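Local coordinates for aminodeoxyfutalosine deaminase (Deinococcus radiodurans, PDB 2IMR), which uses a zinc ion to deaminate aminodeoxyfutalosine to futalosine in menaquinone biosynthesis, and acts more weakly on adenosine and related nucleosides, at residues A[261-264]-A[265-268]; A[326-329]-A[330-334]. One frame throughout, in Å; residues are numbered along the deposited sequence.

Contact 1 (A[261-264]-A[265-268]); sequences NRMP and ALYP
Met263 O accepts a hydrogen bond from Leu266 N at 3.1 Å, closing the first turn of a short 3-10 segment between 261-264 and 265-268. One residue on, Tyr267 N makes a weak bond of 3.4 Å to Pro264 O, and the chain then straightens through Tyr267 and Pro268. Met263 CB packs on Leu266 CG at 3.9 Å, and both side chains touch Gln110 of helix 106-111. Arg262 reaches forward over the turn to Tyr267. Its CG sits between the backbone N and the carbonyl carbon (chi1 70°), and the extended chain carries CD to 3.7 Å from Tyr267 CD1. The guanidinium plane is turned 78° from the phenol ring. Trp259 makes a cation-pi contact with Arg262 and an edge-to-face contact with Tyr267, and its O takes a bond from Arg262 NH1. Tyr267 OH bonds to Ala111 O. A water in the guanidinium plane, at its edge, accepts from Arg262 NE at 2.9 Å. It can donate to Pro264 O (2.8 Å) and Pro268 O (2.9 Å), though more acceptors are in reach than it has protons. Water and arginine thus probably link carbonyls of this loop, whereas the tyrosine is fixed by packing and its hydroxyl.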
loop_
_atom_site.group_PDB
_atom_site.type_symbol
_atom_site.label_atom_id
_atom_site.label_comp_id
_atom_site.label_asym_id
_atom_site.label_seq_id
_atom_site.Cartn_x
_atom_site.Cartn_y
_atom_site.Cartn_z
ATOM N N ASN A 261 -13.770 -19.091 -13.890
ATOM C CA ASN A 261 -14.102 -18.068 -14.886
ATOM C C ASN A 261 -12.869 -17.355 -15.445
ATOM O O ASN A 261 -12.973 -16.290 -16.051
ATOM C CB ASN A 261 -15.062 -17.048 -14.268
ATOM C CG ASN A 261 -16.401 -17.662 -13.899
ATOM O OD1 ASN A 261 -16.955 -17.387 -12.832
ATOM N ND2 ASN A 261 -16.932 -18.496 -14.788
ATOM N N ARG A 262 -11.701 -17.955 -15.240
ATOM C CA ARG A 262 -10.439 -17.398 -15.721
ATOM C C ARG A 262 -10.322 -17.623 -17.222
ATOM O O ARG A 262 -11.110 -18.366 -17.812
ATOM C CB ARG A 262 -9.269 -18.120 -15.052
ATOM C CG ARG A 262 -9.120 -19.567 -15.549
ATOM C CD ARG A 262 -8.020 -20.332 -14.837
ATOM N NE ARG A 262 -7.842 -21.680 -15.385
ATOM C CZ ARG A 262 -8.731 -22.667 -15.285
ATOM N NH1 ARG A 262 -9.885 -22.479 -14.655
ATOM N NH2 ARG A 262 -8.462 -23.854 -15.818
ATOM N N MET A 263 -9.339 -16.974 -17.838
ATOM C CA MET A 263 -9.076 -17.171 -19.257
ATOM C C MET A 263 -8.091 -18.334 -19.222
ATOM O O MET A 263 -6.962 -18.178 -18.767
ATOM C CB MET A 263 -8.434 -15.926 -19.868
ATOM C CG MET A 263 -9.380 -14.738 -19.929
ATOM S SD MET A 263 -8.675 -13.327 -20.796
ATOM C CE MET A 263 -9.044 -13.766 -22.503
ATOM N N PRO A 264 -8.519 -19.520 -19.687
ATOM C CA PRO A 264 -7.728 -20.757 -19.720
ATOM C C PRO A 264 -6.286 -20.712 -20.224
ATOM O O PRO A 264 -5.406 -21.350 -19.640
ATOM C CB PRO A 264 -8.607 -21.709 -20.539
ATOM C CG PRO A 264 -9.405 -20.786 -21.403
ATOM C CD PRO A 264 -9.771 -19.693 -20.445
ATOM N N ALA A 265 -6.037 -19.964 -21.292
ATOM C CA ALA A 265 -4.692 -19.889 -21.851
ATOM C C ALA A 265 -3.678 -19.180 -20.951
ATOM O O ALA A 265 -2.475 -19.348 -21.123
ATOM C CB ALA A 265 -4.740 -19.208 -23.220
ATOM N N LEU A 266 -4.158 -18.405 -19.984
ATOM C CA LEU A 266 -3.263 -17.663 -19.095
ATOM C C LEU A 266 -2.756 -18.435 -17.879
ATOM O O LEU A 266 -1.893 -17.941 -17.151
ATOM C CB LEU A 266 -3.955 -16.391 -18.598
ATOM C CG LEU A 266 -4.557 -15.420 -19.617
ATOM C CD1 LEU A 266 -5.022 -14.162 -18.888
ATOM C CD2 LEU A 266 -3.530 -15.063 -20.674
ATOM N N TYR A 267 -3.278 -19.639 -17.662
ATOM C CA TYR A 267 -2.887 -20.434 -16.497
ATOM C C TYR A 267 -2.749 -21.927 -16.773
ATOM O O TYR A 267 -3.248 -22.434 -17.774
ATOM C CB TYR A 267 -3.960 -20.355 -15.400
ATOM C CG TYR A 267 -4.246 -19.016 -14.769
ATOM C CD1 TYR A 267 -5.128 -18.108 -15.359
ATOM C CD2 TYR A 267 -3.697 -18.694 -13.532
ATOM C CE1 TYR A 267 -5.460 -16.907 -14.715
ATOM C CE2 TYR A 267 -4.018 -17.508 -12.883
ATOM C CZ TYR A 267 -4.898 -16.620 -13.476
ATOM O OH TYR A 267 -5.198 -15.453 -12.817
ATOM N N PRO A 268 -2.061 -22.647 -15.870
ATOM C CA PRO A 268 -1.903 -24.095 -16.020
ATOM C C PRO A 268 -3.341 -24.609 -15.876
ATOM O O PRO A 268 -4.230 -23.852 -15.482
ATOM C CB PRO A 268 -1.043 -24.470 -14.818
ATOM C CG PRO A 268 -0.151 -23.280 -14.679
ATOM C CD PRO A 268 -1.121 -22.122 -14.861
HETATM O O HOH W 1 -6.194 -22.898 -17.384
#

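Contact 2 (A[326-329]-A[330-334]); sequences PRSN and HHLEC
His331 lays its imidazole beside the carbonyl of Arg327, one helical turn back, with CD2 3.2 Å from Arg327 O. CG stands beside the backbone N, anti to the carbonyl carbon (chi1 -66°), which turns the ring back along the helix toward Arg327. The same oxygen accepts the bond from His331 N at 2.9 Å. His330 CD2 lies over one face of the His331 ring, 3.9 Å above its plane and offset toward the rim. His331 NE2 bonds to Glu360. Arg327 leads away to salt bridges with Glu366 and Glu367. An alanine in place of His331 would probably leave Glu360 without its imidazole partner and remove the ring that His330 CD2 lies over.

Helix 326-331 follows strand 322-324 of the amidohydrolase barrel and ends in a Schellman motif. Glu333, with positive phi, is the C-prime residue. Cys334 N reaches back to Asn329 O at 3.0 Å, and Glu333 N bonds to His330 O at 3.1 Å.

On another side of the helix, Leu332 CD1 comes within 3.7 Å of Ser328 OG. The hydroxyl is placed anti to the backbone N (chi1 180°) and bonds to both Ser358 and Asp354, a zinc ligand. Ser328 is thus placed as a second-shell residue and probably helps to hold Asp354. Cys334 CB lies 3.8 Å from Asn329 O, and both Leu332 and Cys334 touch Glu243, the proton donor by similarity.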
loop_
_atom_site.group_PDB
_atom_site.type_symbol
_atom_site.label_atom_id
_atom_site.label_comp_id
_atom_site.label_asym_id
_atom_site.label_seq_id
_atom_site.Cartn_x
_atom_site.Cartn_y
_atom_site.Cartn_z
ATOM N N PRO A 326 -8.774 0.900 1.295
ATOM C CA PRO A 326 -10.210 1.018 1.573
ATOM C C PRO A 326 -11.157 1.202 0.390
ATOM O O PRO A 326 -11.986 0.338 0.113
ATOM C CB PRO A 326 -10.273 2.183 2.556
ATOM C CG PRO A 326 -8.987 2.059 3.289
ATOM C CD PRO A 326 -8.010 1.801 2.170
ATOM N N ARG A 327 -11.054 2.327 -0.304
ATOM C CA ARG A 327 -11.954 2.566 -1.420
ATOM C C ARG A 327 -11.882 1.491 -2.491
ATOM O O ARG A 327 -12.912 1.030 -2.981
ATOM C CB ARG A 327 -11.686 3.946 -2.019
ATOM C CG ARG A 327 -12.090 5.060 -1.070
ATOM C CD ARG A 327 -11.832 6.427 -1.676
ATOM N NE ARG A 327 -10.413 6.642 -1.935
ATOM C CZ ARG A 327 -9.914 7.768 -2.434
ATOM N NH1 ARG A 327 -10.721 8.784 -2.728
ATOM N NH2 ARG A 327 -8.610 7.877 -2.640
ATOM N N SER A 328 -10.667 1.085 -2.848
ATOM C CA SER A 328 -10.500 0.054 -3.858
ATOM C C SER A 328 -11.255 -1.220 -3.484
ATOM O O SER A 328 -11.955 -1.795 -4.318
ATOM C CB SER A 328 -9.014 -0.271 -4.051
ATOM O OG SER A 328 -8.849 -1.285 -5.028
ATOM N N ASN A 329 -11.120 -1.665 -2.236
ATOM C CA ASN A 329 -11.807 -2.883 -1.805
ATOM C C ASN A 329 -13.314 -2.740 -1.934
ATOM O O ASN A 329 -14.011 -3.688 -2.300
ATOM C CB ASN A 329 -11.477 -3.225 -0.352
ATOM C CG ASN A 329 -10.021 -3.590 -0.147
ATOM O OD1 ASN A 329 -9.296 -3.902 -1.096
ATOM N ND2 ASN A 329 -9.591 -3.572 1.099
ATOM N N HIS A 330 -13.818 -1.552 -1.629
ATOM C CA HIS A 330 -15.245 -1.308 -1.717
ATOM C C HIS A 330 -15.737 -1.365 -3.163
ATOM O O HIS A 330 -16.704 -2.064 -3.470
ATOM C CB HIS A 330 -15.591 0.051 -1.100
ATOM C CG HIS A 330 -17.006 0.469 -1.338
ATOM N ND1 HIS A 330 -18.081 -0.237 -0.842
ATOM C CD2 HIS A 330 -17.525 1.480 -2.075
ATOM C CE1 HIS A 330 -19.203 0.321 -1.268
ATOM N NE2 HIS A 330 -18.892 1.364 -2.018
ATOM N N HIS A 331 -15.070 -0.638 -4.054
ATOM C CA HIS A 331 -15.482 -0.623 -5.455
ATOM C C HIS A 331 -15.341 -1.969 -6.158
ATOM O O HIS A 331 -16.082 -2.262 -7.097
ATOM C CB HIS A 331 -14.720 0.456 -6.221
ATOM C CG HIS A 331 -15.054 1.846 -5.780
ATOM N ND1 HIS A 331 -16.346 2.329 -5.778
ATOM C CD2 HIS A 331 -14.277 2.841 -5.298
ATOM C CE1 HIS A 331 -16.349 3.565 -5.311
ATOM N NE2 HIS A 331 -15.106 3.900 -5.012
ATOM N N LEU A 332 -14.406 -2.794 -5.704
ATOM C CA LEU A 332 -14.213 -4.103 -6.315
ATOM C C LEU A 332 -15.016 -5.185 -5.599
ATOM O O LEU A 332 -14.891 -6.372 -5.909
ATOM C CB LEU A 332 -12.718 -4.460 -6.343
ATOM C CG LEU A 332 -11.949 -3.719 -7.446
ATOM C CD1 LEU A 332 -10.444 -3.836 -7.237
ATOM C CD2 LEU A 332 -12.349 -4.293 -8.802
ATOM N N GLU A 333 -15.846 -4.761 -4.646
ATOM C CA GLU A 333 -16.699 -5.663 -3.874
ATOM C C GLU A 333 -15.909 -6.835 -3.305
ATOM O O GLU A 333 -16.332 -7.991 -3.394
ATOM C CB GLU A 333 -17.847 -6.173 -4.756
ATOM C CG GLU A 333 -18.501 -5.056 -5.571
ATOM C CD GLU A 333 -19.749 -5.493 -6.317
ATOM O OE1 GLU A 333 -19.797 -6.638 -6.808
ATOM O OE2 GLU A 333 -20.683 -4.672 -6.425
ATOM N N CYS A 334 -14.768 -6.525 -2.701
ATOM C CA CYS A 334 -13.897 -7.546 -2.125
ATOM C C CYS A 334 -14.186 -7.877 -0.679
ATOM O O CYS A 334 -13.650 -8.844 -0.142
ATOM C CB CYS A 334 -12.445 -7.094 -2.189
ATOM S SG CYS A 334 -11.820 -6.855 -3.835
#

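Contact 1 is a partly buried loop turn far from the centre of the chain, while contact 2 is largely buried beside the metal centre. Their nearest atoms are about 13 Å apart, and they hold no element in common. Contact 1 lies between helices 245-253 and 271-275; contact 2 is helix 326-331, after strand 322-324, with the loop that ends it. Both are local turns, but a short 3-10 segment with a shared water serves the loop, and regular helical bonds with a Schellman end serve the helix. Polar side chains at 326-334 reach a zinc ligand and several glutamates. In 261-268, the side chain of Tyr267 lies about 6 Å from that of His213, a predicted substrate-binding residue.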